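Local coordinates for competence damage-inducible protein A (Klebsiella pneumoniae subsp. pneumoniae MGH 78578, PDB 5V01), which is of unknown function but belongs to the CinA family, some relatives of which deamidate nicotinamide mononucleotide, so a related role is possible but unproven, at residues A[30-35]-A[57-62]; A[84-89]-A[110-115]; A[91-96]-A[139-144]; A[104-109]-A[134-139]; A[129-134]-A[158-163]. One frame throughout, in Å; residues are numbered along the deposited sequence.

Contact 1: A[30-35]-A[57-62]; sequences GWRLTT and FYDTGV
Leu-33 to Thr-35 and Tyr-58 to Val-62 lie side by side as parallel strands, with axes 17° apart and 5.1 Å at closest approach. Direct backbone bonds close the two ends of the pairing: Leu-33 N gives to Phe-57 O at 2.9 Å, and Val-62 N to Thr-35 O at 3.0 Å. Between them a water donates to Leu-33 O and accepts from Thr-60 N. Thr-34 adds a side-chain link, since its OG1, turned away from its own backbone N (chi1 -171°), donates to Thr-60 O at 2.7 Å from above the carbonyl plane; the same oxygen takes a weak bond from Thr-35 N.

On the face bearing Leu-33, the Tyr-58 ring reaches forward beneath the pairing, and Thr-35 OG1 and Tyr-58 OH share a 2.8 Å hydrogen bond near the ring plane. Helix 43-50 packs against this side, as expected of a beta-alpha-beta crossover joining the two strands. Where the pairing begins, the bent Arg-32 chain lays one guanidinium face over Phe-57 and Tyr-58 N, while NH2 reaches Asp-59 OD2 at 2.9 Å in a salt bridge. A second water ties Arg-32 NE to that same oxygen. Gly-61 and Val-62 also pair antiparallel with a strand of the second subunit, extending the sheet across the interface. Hydroxyls, a charge pair and water thus supplement a parallel pairing with few direct backbone bonds in its middle.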
# COMPACT_ATOMS: atom_id res chain seq x y z
N GLY A 30 -13.43 -6.63 17.64
CA GLY A 30 -14.03 -5.51 16.95
C GLY A 30 -13.03 -4.40 16.74
O GLY A 30 -13.40 -3.24 16.75
N TRP A 31 -11.76 -4.78 16.54
CA TRP A 31 -10.68 -3.80 16.30
C TRP A 31 -10.32 -3.71 14.83
O TRP A 31 -10.42 -4.68 14.09
CB TRP A 31 -9.43 -4.13 17.10
CG TRP A 31 -9.60 -4.04 18.60
CD1 TRP A 31 -10.62 -3.49 19.28
CD2 TRP A 31 -8.68 -4.55 19.59
NE1 TRP A 31 -10.41 -3.62 20.64
CE2 TRP A 31 -9.22 -4.26 20.85
CE3 TRP A 31 -7.46 -5.21 19.51
CZ2 TRP A 31 -8.58 -4.62 22.03
CZ3 TRP A 31 -6.82 -5.56 20.69
CH2 TRP A 31 -7.38 -5.26 21.93
N ARG A 32 -9.87 -2.52 14.44
CA ARG A 32 -9.47 -2.25 13.07
C ARG A 32 -8.02 -1.81 13.04
O ARG A 32 -7.55 -1.07 13.92
CB ARG A 32 -10.38 -1.20 12.44
CG ARG A 32 -11.81 -1.67 12.39
CD ARG A 32 -12.70 -0.75 11.60
NE ARG A 32 -12.46 -0.87 10.16
CZ ARG A 32 -12.89 -1.86 9.38
NH1 ARG A 32 -13.61 -2.88 9.87
NH2 ARG A 32 -12.61 -1.83 8.08
N LEU A 33 -7.33 -2.28 12.02
CA LEU A 33 -5.90 -2.08 11.81
C LEU A 33 -5.69 -1.16 10.60
O LEU A 33 -6.45 -1.23 9.64
CB LEU A 33 -5.30 -3.45 11.50
CG LEU A 33 -3.82 -3.54 11.12
CD1 LEU A 33 -2.91 -3.10 12.27
CD2 LEU A 33 -3.51 -4.97 10.69
N THR A 34 -4.62 -0.38 10.64
CA THR A 34 -4.18 0.45 9.50
C THR A 34 -2.65 0.38 9.43
O THR A 34 -1.99 0.02 10.42
CB THR A 34 -4.66 1.89 9.65
OG1 THR A 34 -4.40 2.60 8.47
CG2 THR A 34 -4.02 2.60 10.79
N THR A 35 -2.11 0.68 8.26
CA THR A 35 -0.68 0.53 8.02
C THR A 35 -0.08 1.70 7.27
O THR A 35 -0.72 2.28 6.38
CB THR A 35 -0.36 -0.75 7.24
OG1 THR A 35 -1.02 -0.76 5.97
CG2 THR A 35 -0.70 -1.98 8.02
N PHE A 57 -11.76 -5.98 9.15
CA PHE A 57 -10.73 -5.49 10.08
C PHE A 57 -9.75 -4.45 9.56
O PHE A 57 -8.93 -3.96 10.31
CB PHE A 57 -9.92 -6.67 10.65
CG PHE A 57 -9.13 -7.41 9.62
CD1 PHE A 57 -7.84 -7.02 9.29
CD2 PHE A 57 -9.70 -8.46 8.92
CE1 PHE A 57 -7.13 -7.70 8.31
CE2 PHE A 57 -9.00 -9.14 7.96
CZ PHE A 57 -7.72 -8.75 7.63
N TYR A 58 -9.82 -4.10 8.28
CA TYR A 58 -8.80 -3.23 7.65
C TYR A 58 -9.40 -2.51 6.49
O TYR A 58 -10.12 -3.11 5.67
CB TYR A 58 -7.66 -4.11 7.13
CG TYR A 58 -6.52 -3.37 6.43
CD1 TYR A 58 -6.52 -3.16 5.06
CD2 TYR A 58 -5.43 -2.93 7.14
CE1 TYR A 58 -5.48 -2.50 4.44
CE2 TYR A 58 -4.39 -2.29 6.55
CZ TYR A 58 -4.40 -2.06 5.19
OH TYR A 58 -3.33 -1.45 4.58
N ASP A 59 -9.11 -1.23 6.38
CA ASP A 59 -9.45 -0.58 5.12
C ASP A 59 -8.52 0.47 4.59
O ASP A 59 -8.71 0.81 3.44
CB ASP A 59 -10.88 -0.06 5.16
CG ASP A 59 -11.10 0.90 6.28
OD1 ASP A 59 -10.28 1.80 6.43
OD2 ASP A 59 -12.11 0.77 6.99
N THR A 60 -7.52 0.92 5.35
CA THR A 60 -6.62 1.96 4.88
C THR A 60 -5.15 1.61 5.07
O THR A 60 -4.73 1.27 6.18
CB THR A 60 -6.93 3.28 5.61
OG1 THR A 60 -8.29 3.65 5.36
CG2 THR A 60 -6.01 4.43 5.17
N GLY A 61 -4.38 1.75 4.01
CA GLY A 61 -2.94 1.70 4.06
C GLY A 61 -2.35 2.81 3.22
O GLY A 61 -2.93 3.20 2.22
N VAL A 62 -1.17 3.25 3.60
CA VAL A 62 -0.41 4.16 2.77
C VAL A 62 1.01 3.67 2.56
O VAL A 62 1.56 2.94 3.39
CB VAL A 62 -0.39 5.61 3.30
CG1 VAL A 62 -1.80 6.12 3.51
CG2 VAL A 62 0.41 5.74 4.60
O HOH W 1 -10.86 1.37 9.34
O HOH W 2 -7.72 0.60 8.22
O HOH W 3 0.48 0.32 4.04

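Contact 2: A[84-89]-A[110-115]; sequences HSAVSE and AVSGYA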
# COMPACT_ATOMS: atom_id res chain seq x y z
N HIS A 84 16.66 12.89 12.92
CA HIS A 84 16.68 11.43 13.15
C HIS A 84 16.68 10.58 11.88
O HIS A 84 17.02 9.41 11.96
CB HIS A 84 15.50 11.01 14.04
CG HIS A 84 15.46 11.69 15.37
ND1 HIS A 84 16.23 11.30 16.43
CD2 HIS A 84 14.68 12.71 15.82
CE1 HIS A 84 15.98 12.07 17.47
NE2 HIS A 84 15.04 12.94 17.13
N SER A 85 16.33 11.19 10.73
CA SER A 85 16.11 10.49 9.46
C SER A 85 14.81 9.72 9.47
O SER A 85 14.18 9.52 10.52
CB SER A 85 17.27 9.56 9.07
OG SER A 85 17.10 8.25 9.60
N ALA A 86 14.40 9.28 8.29
CA ALA A 86 13.20 8.48 8.16
C ALA A 86 13.33 7.07 8.75
O ALA A 86 12.31 6.45 9.06
CB ALA A 86 12.78 8.40 6.71
N VAL A 87 14.56 6.57 8.87
CA VAL A 87 14.79 5.24 9.45
C VAL A 87 15.22 5.46 10.88
O VAL A 87 16.40 5.58 11.20
CB VAL A 87 15.80 4.43 8.62
CG1 VAL A 87 16.07 3.07 9.27
CG2 VAL A 87 15.28 4.22 7.22
N SER A 88 14.21 5.58 11.73
CA SER A 88 14.41 5.94 13.12
C SER A 88 13.17 5.63 13.93
O SER A 88 12.04 5.54 13.41
CB SER A 88 14.73 7.44 13.25
OG SER A 88 13.61 8.25 12.89
N GLU A 89 13.39 5.46 15.22
CA GLU A 89 12.29 5.35 16.17
C GLU A 89 11.32 6.54 16.08
O GLU A 89 10.11 6.35 16.03
CB GLU A 89 12.83 5.24 17.60
CG GLU A 89 11.74 4.95 18.60
CD GLU A 89 12.24 4.75 20.02
OE1 GLU A 89 13.11 5.51 20.45
OE2 GLU A 89 11.71 3.87 20.70
N ALA A 110 3.57 1.05 11.61
CA ALA A 110 4.47 1.74 10.68
C ALA A 110 5.78 0.99 10.58
O ALA A 110 6.27 0.48 11.57
CB ALA A 110 4.72 3.18 11.12
N VAL A 111 6.33 0.96 9.38
CA VAL A 111 7.58 0.26 9.08
C VAL A 111 8.42 1.20 8.22
O VAL A 111 7.96 1.69 7.21
CB VAL A 111 7.33 -1.06 8.33
CG1 VAL A 111 8.64 -1.81 8.13
CG2 VAL A 111 6.33 -1.93 9.06
N SER A 112 9.67 1.41 8.61
CA SER A 112 10.60 2.24 7.84
C SER A 112 12.00 1.69 7.98
O SER A 112 12.48 1.53 9.10
CB SER A 112 10.54 3.68 8.32
OG SER A 112 11.33 4.52 7.51
N GLY A 113 12.66 1.42 6.86
CA GLY A 113 13.97 0.81 6.88
C GLY A 113 14.74 1.02 5.60
O GLY A 113 14.31 1.73 4.68
N TYR A 114 15.93 0.42 5.58
CA TYR A 114 16.78 0.33 4.39
C TYR A 114 16.75 -1.13 3.96
O TYR A 114 17.39 -1.98 4.59
CB TYR A 114 18.22 0.78 4.68
CG TYR A 114 18.33 2.21 5.12
CD1 TYR A 114 18.08 3.26 4.22
CD2 TYR A 114 18.67 2.52 6.44
CE1 TYR A 114 18.16 4.57 4.63
CE2 TYR A 114 18.76 3.84 6.85
CZ TYR A 114 18.49 4.86 5.95
OH TYR A 114 18.58 6.17 6.36
N ALA A 115 15.99 -1.43 2.91
CA ALA A 115 15.87 -2.80 2.42
C ALA A 115 17.10 -3.23 1.65
O ALA A 115 17.44 -4.41 1.65
CB ALA A 115 14.61 -2.97 1.58
O HOH W 4 19.09 6.58 8.94
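Val-87 sits on the ring of Tyr-114, its CG2 methyl 3.6 Å from the ring centroid and 18° off the ring normal, a CH-pi contact over the face. Its CB also comes within 3.5 Å of Tyr-114 CE2, so the branch point as well as a methyl bears on the phenol. The other first-shell link is polar: Ser-112 OG donates to Ala-86 O at 2.7 Å, arriving from well above the carbonyl plane. With chi1 at -174°, this hydroxyl is swung opposite its own backbone N and toward the loop. A water occupies the edge of the tyrosine ring, donating to Ser-85 OG and lying 2.7 Å from Tyr-114 OH.

Behind these contacts, the loop between helices 78-84 and 89-103 is braced by its own serines. Ser-85 OG donates to His-84 O at 2.6 Å and accepts from Val-87 N, forming an ST turn that sets the valine's position. Ser-88 is the N-cap of helix 89-103: its OG meets Cys-91 N and also bonds Ser-85 O at 2.7 Å, tying the helix start to the turn. On the sheet side, backbone pairing with Trp-130 fixes Ser-112 near the end of strand 107-113, and the Trp-130 ring also touches Val-87. The loop is therefore anchored to the strand end by one direct hydrogen bond and an apolar seat on a ring, while water completes the polar contact between Ser-85 and Tyr-114.

Contact 3: A[91-96]-A[139-144]; sequences CVQEMS and TETKRM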
# COMPACT_ATOMS: atom_id res chain seq x y z
N CYS A 91 10.66 8.64 13.68
CA CYS A 91 9.88 8.66 12.44
C CYS A 91 8.77 7.62 12.47
O CYS A 91 7.63 7.95 12.15
CB CYS A 91 10.74 8.43 11.24
SG CYS A 91 9.77 8.49 9.70
N VAL A 92 9.07 6.38 12.84
CA VAL A 92 8.01 5.36 12.86
C VAL A 92 6.93 5.70 13.89
O VAL A 92 5.75 5.44 13.68
CB VAL A 92 8.49 3.88 12.97
CG1 VAL A 92 9.19 3.45 11.70
CG2 VAL A 92 9.31 3.61 14.23
N GLN A 93 7.33 6.31 15.03
CA GLN A 93 6.31 6.80 15.98
C GLN A 93 5.37 7.79 15.29
O GLN A 93 4.14 7.65 15.37
CB GLN A 93 6.94 7.46 17.20
CG GLN A 93 7.60 6.49 18.14
CD GLN A 93 8.47 7.14 19.18
OE1 GLN A 93 9.04 8.22 18.96
NE2 GLN A 93 8.58 6.50 20.32
N GLU A 94 5.93 8.79 14.62
CA GLU A 94 5.10 9.81 13.99
C GLU A 94 4.29 9.25 12.81
O GLU A 94 3.14 9.65 12.61
CB GLU A 94 5.94 11.02 13.58
CG GLU A 94 6.46 11.80 14.78
CD GLU A 94 7.21 13.05 14.40
OE1 GLU A 94 7.10 13.49 13.27
OE2 GLU A 94 7.91 13.64 15.25
N MET A 95 4.89 8.33 12.05
CA MET A 95 4.14 7.67 10.96
C MET A 95 2.92 6.93 11.52
O MET A 95 1.82 7.03 10.97
CB MET A 95 5.02 6.66 10.21
CG MET A 95 6.05 7.27 9.31
SD MET A 95 7.17 6.09 8.56
CE MET A 95 6.09 5.24 7.42
N SER A 96 3.13 6.19 12.62
CA SER A 96 2.06 5.40 13.20
C SER A 96 0.94 6.30 13.72
O SER A 96 -0.23 6.01 13.53
CB SER A 96 2.58 4.45 14.29
OG SER A 96 2.87 5.11 15.51
N THR A 139 2.23 3.19 21.97
CA THR A 139 3.18 2.81 20.89
C THR A 139 4.44 2.14 21.42
O THR A 139 5.09 2.65 22.34
CB THR A 139 3.61 4.02 20.03
OG1 THR A 139 2.45 4.64 19.48
CG2 THR A 139 4.52 3.60 18.85
N GLU A 140 4.74 0.98 20.87
CA GLU A 140 5.98 0.28 21.10
C GLU A 140 6.76 0.25 19.80
O GLU A 140 6.15 0.16 18.71
CB GLU A 140 5.71 -1.16 21.54
CG GLU A 140 5.12 -1.30 22.92
CD GLU A 140 4.33 -2.58 23.15
OE1 GLU A 140 4.36 -3.53 22.33
OE2 GLU A 140 3.66 -2.64 24.20
N THR A 141 8.08 0.28 19.90
CA THR A 141 8.93 0.26 18.73
C THR A 141 9.99 -0.83 18.83
O THR A 141 10.31 -1.30 19.92
CB THR A 141 9.64 1.60 18.53
OG1 THR A 141 10.51 1.83 19.66
CG2 THR A 141 8.63 2.72 18.37
N LYS A 142 10.55 -1.19 17.69
CA LYS A 142 11.61 -2.19 17.62
C LYS A 142 12.46 -1.98 16.40
O LYS A 142 11.93 -1.78 15.30
CB LYS A 142 11.01 -3.61 17.56
CG LYS A 142 12.01 -4.75 17.44
CD LYS A 142 12.56 -5.12 18.80
CE LYS A 142 13.27 -6.46 18.77
NZ LYS A 142 14.72 -6.30 18.55
N ARG A 143 13.77 -2.03 16.58
CA ARG A 143 14.74 -2.02 15.49
C ARG A 143 15.21 -3.45 15.22
O ARG A 143 15.60 -4.15 16.16
CB ARG A 143 15.95 -1.16 15.86
CG ARG A 143 17.04 -1.09 14.80
CD ARG A 143 18.24 -0.30 15.31
NE ARG A 143 19.27 -0.11 14.29
CZ ARG A 143 20.17 -1.03 13.95
NH1 ARG A 143 20.16 -2.22 14.55
NH2 ARG A 143 21.08 -0.77 13.01
N MET A 144 15.16 -3.85 13.96
CA MET A 144 15.63 -5.18 13.52
C MET A 144 16.70 -4.99 12.45
O MET A 144 16.73 -3.96 11.77
CB MET A 144 14.49 -6.02 12.94
CG MET A 144 13.39 -6.37 13.93
SD MET A 144 13.96 -7.48 15.21
CE MET A 144 14.10 -9.03 14.33
O HOH W 5 3.53 7.23 18.32
O HOH W 6 7.35 4.34 21.62
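Helix 89-103 and the last strand of the sheet, 138-145, meet through Gln-93 and Thr-141, where Gln-93 CG lies 3.9 Å from Thr-141 CG2. Val-92 CG2 approaches the same threonine methyl at 4.3 Å, so this methyl rests against two successive helix residues. Chi1 of 63° puts Thr-141 CG2 opposite the carbonyl carbon and OG1 between that carbon and the backbone N, from where the hydroxyl bonds Glu-89 OE2, one turn before Gln-93. A short way along, Thr-139 CG2 reaches Ser-96 OG at 4.0 Å.

The helix covers one side of the mixed sheet, and helix 150-169 packs on the other, giving three alpha-beta-alpha layers. Axes 9.3 Å apart at 139° describe the crossing here, at the edge strand, where Gln-93 and both threonines are partly exposed. The polar links across it are water-mediated. One water donates to Gln-93 O and lies 3.0 Å from Thr-139 OG1. Another accepts from Gln-93 NE2 at 2.8 Å and donates to Thr-139 O, fastening the extended end of the glutamine to the strand backbone. Gln-93 O has further partners within its own helix, Ser-97 OG and Ser-96 OG, the latter donating at 2.8 Å. Ser-96 OG also has a weak hydrogen bond with Asn-134 ND2 on the adjoining strand, and Ala-110 touches the same serine from the middle of the sheet.

Contact 4: A[104-109]-A[134-139]; sequences GADIAI and NFRGQT
Ile-107 CG1 meets the Phe-135 ring at its edge, near the ring plane, 3.6 Å from CD1, while Arg-136 CG lies over one face of that ring, offset toward the rim. Both Phe-135 and Arg-136 belong to the type I' turn, Phe-135 to Gln-138, of the beta hairpin formed by strands 128-135 and 138-145. The phenyl also stacks with Trp-172 and meets the Trp-31 ring obliquely. The other flat group, the Arg-136 guanidinium, takes Asp-106 OD1 at its edge and in its plane: NH2 donates to OD1 at 2.9 Å and NE to the same OD1 at 3.1 Å. A single oxygen thus carries the two-bond salt bridge, and both nitrogens come from one face of the carboxylate. The carboxylate and guanidinium planes stand 63° apart. Asp-106 OD2 is used elsewhere, accepting from Arg-32 N and linking the bridge to Arg-32, just before strand 33-37.

The hairpin's first strand pairs antiparallel with 107-109. Ile-107 and Phe-135 form a non-hydrogen-bonded pair, whereas Ala-108 and Asn-134 are a hydrogen-bonded one, with Ala-108 N to Asn-134 O at 2.9 Å and Asn-134 N to Ala-108 O at 2.8 Å. Arg-136 N extends the pairing past the strand, donating to Asp-106 O. The extended arginine chain lies alongside the aspartate, pointing the same way. Asn-134, just ahead of the turn, secures the bend through an Asx motif: its OD1 accepts from Gly-137 N at 2.8 Å, in the plane of the side-chain carbonyl.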
# COMPACT_ATOMS: atom_id res chain seq x y z
N GLY A 104 -8.68 6.44 11.52
CA GLY A 104 -9.62 6.28 12.64
C GLY A 104 -9.60 4.87 13.22
O GLY A 104 -10.59 4.39 13.76
N ALA A 105 -8.44 4.22 13.09
CA ALA A 105 -8.28 2.83 13.45
C ALA A 105 -7.94 2.68 14.93
O ALA A 105 -7.66 3.64 15.63
CB ALA A 105 -7.18 2.22 12.59
N ASP A 106 -7.97 1.44 15.39
CA ASP A 106 -7.56 1.10 16.76
C ASP A 106 -6.06 0.81 16.86
O ASP A 106 -5.43 1.08 17.91
CB ASP A 106 -8.34 -0.12 17.24
CG ASP A 106 -9.82 0.11 17.20
OD1 ASP A 106 -10.30 0.81 18.10
OD2 ASP A 106 -10.52 -0.43 16.29
N ILE A 107 -5.50 0.20 15.81
CA ILE A 107 -4.10 -0.20 15.78
C ILE A 107 -3.47 0.27 14.49
O ILE A 107 -4.06 0.09 13.42
CB ILE A 107 -3.93 -1.73 15.91
CG1 ILE A 107 -4.52 -2.21 17.25
CG2 ILE A 107 -2.46 -2.13 15.79
CD1 ILE A 107 -4.93 -3.66 17.27
N ALA A 108 -2.28 0.84 14.58
CA ALA A 108 -1.48 1.25 13.42
C ALA A 108 -0.11 0.58 13.49
O ALA A 108 0.51 0.53 14.55
CB ALA A 108 -1.33 2.78 13.36
N ILE A 109 0.34 0.07 12.37
CA ILE A 109 1.72 -0.37 12.19
C ILE A 109 2.39 0.56 11.22
O ILE A 109 1.84 0.82 10.14
CB ILE A 109 1.82 -1.81 11.70
CG1 ILE A 109 1.14 -2.75 12.69
CG2 ILE A 109 3.27 -2.18 11.48
CD1 ILE A 109 1.06 -4.19 12.25
N ASN A 134 1.13 0.79 17.30
CA ASN A 134 0.45 1.84 18.04
C ASN A 134 -0.97 1.35 18.31
O ASN A 134 -1.76 1.22 17.38
CB ASN A 134 0.54 3.13 17.24
CG ASN A 134 -0.18 4.30 17.87
OD1 ASN A 134 -1.03 4.14 18.74
ND2 ASN A 134 0.14 5.49 17.39
N PHE A 135 -1.27 1.02 19.57
CA PHE A 135 -2.59 0.57 19.99
C PHE A 135 -3.24 1.75 20.70
O PHE A 135 -2.91 2.06 21.84
CB PHE A 135 -2.46 -0.65 20.94
CG PHE A 135 -3.77 -1.11 21.53
CD1 PHE A 135 -4.87 -1.42 20.76
CD2 PHE A 135 -3.87 -1.29 22.90
CE1 PHE A 135 -6.06 -1.85 21.33
CE2 PHE A 135 -5.05 -1.71 23.48
CZ PHE A 135 -6.17 -1.96 22.69
N ARG A 136 -4.17 2.42 20.01
CA ARG A 136 -4.96 3.51 20.57
C ARG A 136 -4.12 4.61 21.23
O ARG A 136 -4.53 5.19 22.23
CB ARG A 136 -6.01 2.94 21.55
CG ARG A 136 -7.01 2.03 20.87
CD ARG A 136 -8.07 1.45 21.79
NE ARG A 136 -9.21 0.95 21.02
CZ ARG A 136 -10.19 0.18 21.49
NH1 ARG A 136 -10.19 -0.21 22.76
NH2 ARG A 136 -11.18 -0.20 20.69
N GLY A 137 -2.94 4.88 20.67
CA GLY A 137 -1.93 5.74 21.34
C GLY A 137 -0.75 5.02 22.01
O GLY A 137 0.33 5.59 22.12
N GLN A 138 -0.96 3.81 22.54
CA GLN A 138 0.13 3.15 23.28
C GLN A 138 1.04 2.60 22.16
O GLN A 138 0.63 1.70 21.45
CB GLN A 138 -0.39 2.07 24.25
CG GLN A 138 0.13 2.16 25.70
CD GLN A 138 -0.32 3.43 26.43
OE1 GLN A 138 -1.46 3.88 26.28
NE2 GLN A 138 0.56 4.00 27.24
N THR A 139 2.23 3.19 21.97
CA THR A 139 3.18 2.81 20.89
C THR A 139 4.44 2.14 21.42
O THR A 139 5.09 2.65 22.34
CB THR A 139 3.61 4.02 20.03
OG1 THR A 139 2.45 4.64 19.48
CG2 THR A 139 4.52 3.60 18.85

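Contact 5: A[129-134]-A[158-163]; sequences VWFAWN and VRYALA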
# COMPACT_ATOMS: atom_id res chain seq x y z
N VAL A 129 15.65 -2.10 9.89
CA VAL A 129 14.23 -1.75 9.76
C VAL A 129 13.66 -1.41 11.14
O VAL A 129 13.85 -2.19 12.09
CB VAL A 129 13.41 -2.88 9.12
CG1 VAL A 129 11.95 -2.43 8.93
CG2 VAL A 129 14.01 -3.34 7.80
N TRP A 130 13.02 -0.25 11.24
CA TRP A 130 12.27 0.17 12.41
C TRP A 130 10.78 -0.13 12.26
O TRP A 130 10.20 0.05 11.18
CB TRP A 130 12.47 1.66 12.70
CG TRP A 130 13.70 1.99 13.49
CD1 TRP A 130 14.91 2.42 13.01
CD2 TRP A 130 13.84 1.93 14.91
NE1 TRP A 130 15.79 2.62 14.03
CE2 TRP A 130 15.16 2.34 15.22
CE3 TRP A 130 12.97 1.59 15.95
CZ2 TRP A 130 15.64 2.40 16.54
CZ3 TRP A 130 13.46 1.64 17.26
CH2 TRP A 130 14.77 2.05 17.54
N PHE A 131 10.18 -0.56 13.36
CA PHE A 131 8.78 -0.90 13.46
C PHE A 131 8.15 -0.11 14.58
O PHE A 131 8.80 0.06 15.63
CB PHE A 131 8.62 -2.39 13.81
CG PHE A 131 9.16 -3.32 12.76
CD1 PHE A 131 10.50 -3.63 12.72
CD2 PHE A 131 8.32 -3.87 11.79
CE1 PHE A 131 11.01 -4.46 11.75
CE2 PHE A 131 8.82 -4.70 10.81
CZ PHE A 131 10.16 -5.02 10.79
N ALA A 132 6.89 0.30 14.39
CA ALA A 132 6.04 0.82 15.46
C ALA A 132 4.69 0.12 15.43
O ALA A 132 4.12 -0.04 14.34
CB ALA A 132 5.84 2.31 15.32
N TRP A 133 4.20 -0.30 16.60
CA TRP A 133 2.85 -0.82 16.75
C TRP A 133 2.18 0.11 17.74
O TRP A 133 2.64 0.24 18.89
CB TRP A 133 2.84 -2.27 17.25
CG TRP A 133 3.58 -3.24 16.43
CD1 TRP A 133 3.04 -4.15 15.52
CD2 TRP A 133 4.99 -3.50 16.46
NE1 TRP A 133 4.04 -4.91 14.99
CE2 TRP A 133 5.24 -4.54 15.53
CE3 TRP A 133 6.07 -2.99 17.20
CZ2 TRP A 133 6.52 -5.06 15.31
CZ3 TRP A 133 7.32 -3.50 16.98
CH2 TRP A 133 7.54 -4.53 16.06
N ASN A 134 1.13 0.79 17.30
CA ASN A 134 0.45 1.84 18.04
C ASN A 134 -0.97 1.35 18.31
O ASN A 134 -1.76 1.22 17.38
CB ASN A 134 0.54 3.13 17.24
CG ASN A 134 -0.18 4.30 17.87
OD1 ASN A 134 -1.03 4.14 18.74
ND2 ASN A 134 0.14 5.49 17.39
N VAL A 158 7.83 -7.71 6.58
CA VAL A 158 6.38 -7.89 6.59
C VAL A 158 5.98 -9.03 7.55
O VAL A 158 5.06 -8.87 8.36
CB VAL A 158 5.86 -8.20 5.16
CG1 VAL A 158 4.41 -8.68 5.19
CG2 VAL A 158 6.00 -6.94 4.27
N ARG A 159 6.67 -10.16 7.46
CA ARG A 159 6.38 -11.31 8.32
C ARG A 159 6.59 -10.93 9.80
O ARG A 159 5.77 -11.27 10.66
CB ARG A 159 7.27 -12.49 7.93
CG ARG A 159 6.68 -13.88 8.13
CD ARG A 159 7.68 -14.90 7.62
NE ARG A 159 9.00 -14.67 8.22
CZ ARG A 159 10.16 -15.03 7.68
NH1 ARG A 159 10.19 -15.66 6.51
NH2 ARG A 159 11.29 -14.76 8.32
N TYR A 160 7.67 -10.21 10.09
CA TYR A 160 7.96 -9.81 11.48
C TYR A 160 6.86 -8.89 12.00
O TYR A 160 6.41 -9.03 13.13
CB TYR A 160 9.32 -9.12 11.56
CG TYR A 160 9.71 -8.80 12.97
CD1 TYR A 160 10.18 -9.79 13.80
CD2 TYR A 160 9.53 -7.52 13.51
CE1 TYR A 160 10.51 -9.53 15.11
CE2 TYR A 160 9.86 -7.27 14.82
CZ TYR A 160 10.34 -8.29 15.61
OH TYR A 160 10.67 -8.07 16.93
N ALA A 161 6.47 -7.91 11.19
CA ALA A 161 5.42 -6.99 11.61
C ALA A 161 4.15 -7.72 12.02
O ALA A 161 3.52 -7.39 13.02
CB ALA A 161 5.11 -5.97 10.53
N LEU A 162 3.79 -8.72 11.21
CA LEU A 162 2.59 -9.49 11.44
C LEU A 162 2.73 -10.45 12.62
O LEU A 162 1.78 -10.62 13.39
CB LEU A 162 2.18 -10.26 10.18
CG LEU A 162 1.71 -9.39 9.01
CD1 LEU A 162 1.74 -10.20 7.71
CD2 LEU A 162 0.34 -8.80 9.27
N ALA A 163 3.87 -11.13 12.72
CA ALA A 163 4.10 -12.08 13.82
C ALA A 163 4.07 -11.33 15.15
O ALA A 163 3.47 -11.79 16.13
CB ALA A 163 5.40 -12.82 13.64
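Tyr-160 drives its ring edge into the face of Phe-131, a T-shaped (edge-to-face) pair with centroids 5.1 Å apart and planes at 60°. Tyr-160 CD2 stands over the middle of the phenyl, 3.7 Å from Phe-131 CZ, and Ala-161 CB adds a methyl 3.9 Å from CE2 of the same ring. Trp-133, two residues on, brings its CH2 corner to Tyr-160 CE2 at 3.8 Å near the indole plane, while NE1 gives a 173° hydrogen bond to Ala-161 O at 3.2 Å, along a lone pair in the carbonyl plane. Both strand residues carry chi1 near -60°, which sends the two rings to the helix together. In this buried cluster the large rings span the 10.0 Å between the axes of strand 128-135 and helix 150-169.

Beyond it the contact is looser: Val-158 and Leu-162 turn away from the strand, as does the partly exposed Arg-159. Lys-168 also makes a cation-pi contact with the indole. Aromatic packing therefore joins strand to helix, and one straight indole bond satisfies the buried NE1 and would help to set the indole's rotation.

How the contacts relate
Contacts 1, 4 and 5 are buried, contact 3 is only partly so, and contact 2 lies at the surface. Contacts 1 and 4 pair neighbouring strands and adjoin through Asp-106; backbone bonds frame both, with charge pairs beside them, but contact 1 leans more on side chains and water. Contacts 3 and 5 instead bring helices onto opposite sides of the sheet: aromatic rings fill the buried contact 5, while small side chains and waters serve the edge strand at contact 3. Contact 2 secures the loop leading into the helix of contact 3, and it shares strand 107-113 with contact 4, at the other end. Asn-134 belongs to both contacts 4 and 5, and Thr-139 to contacts 3 and 4.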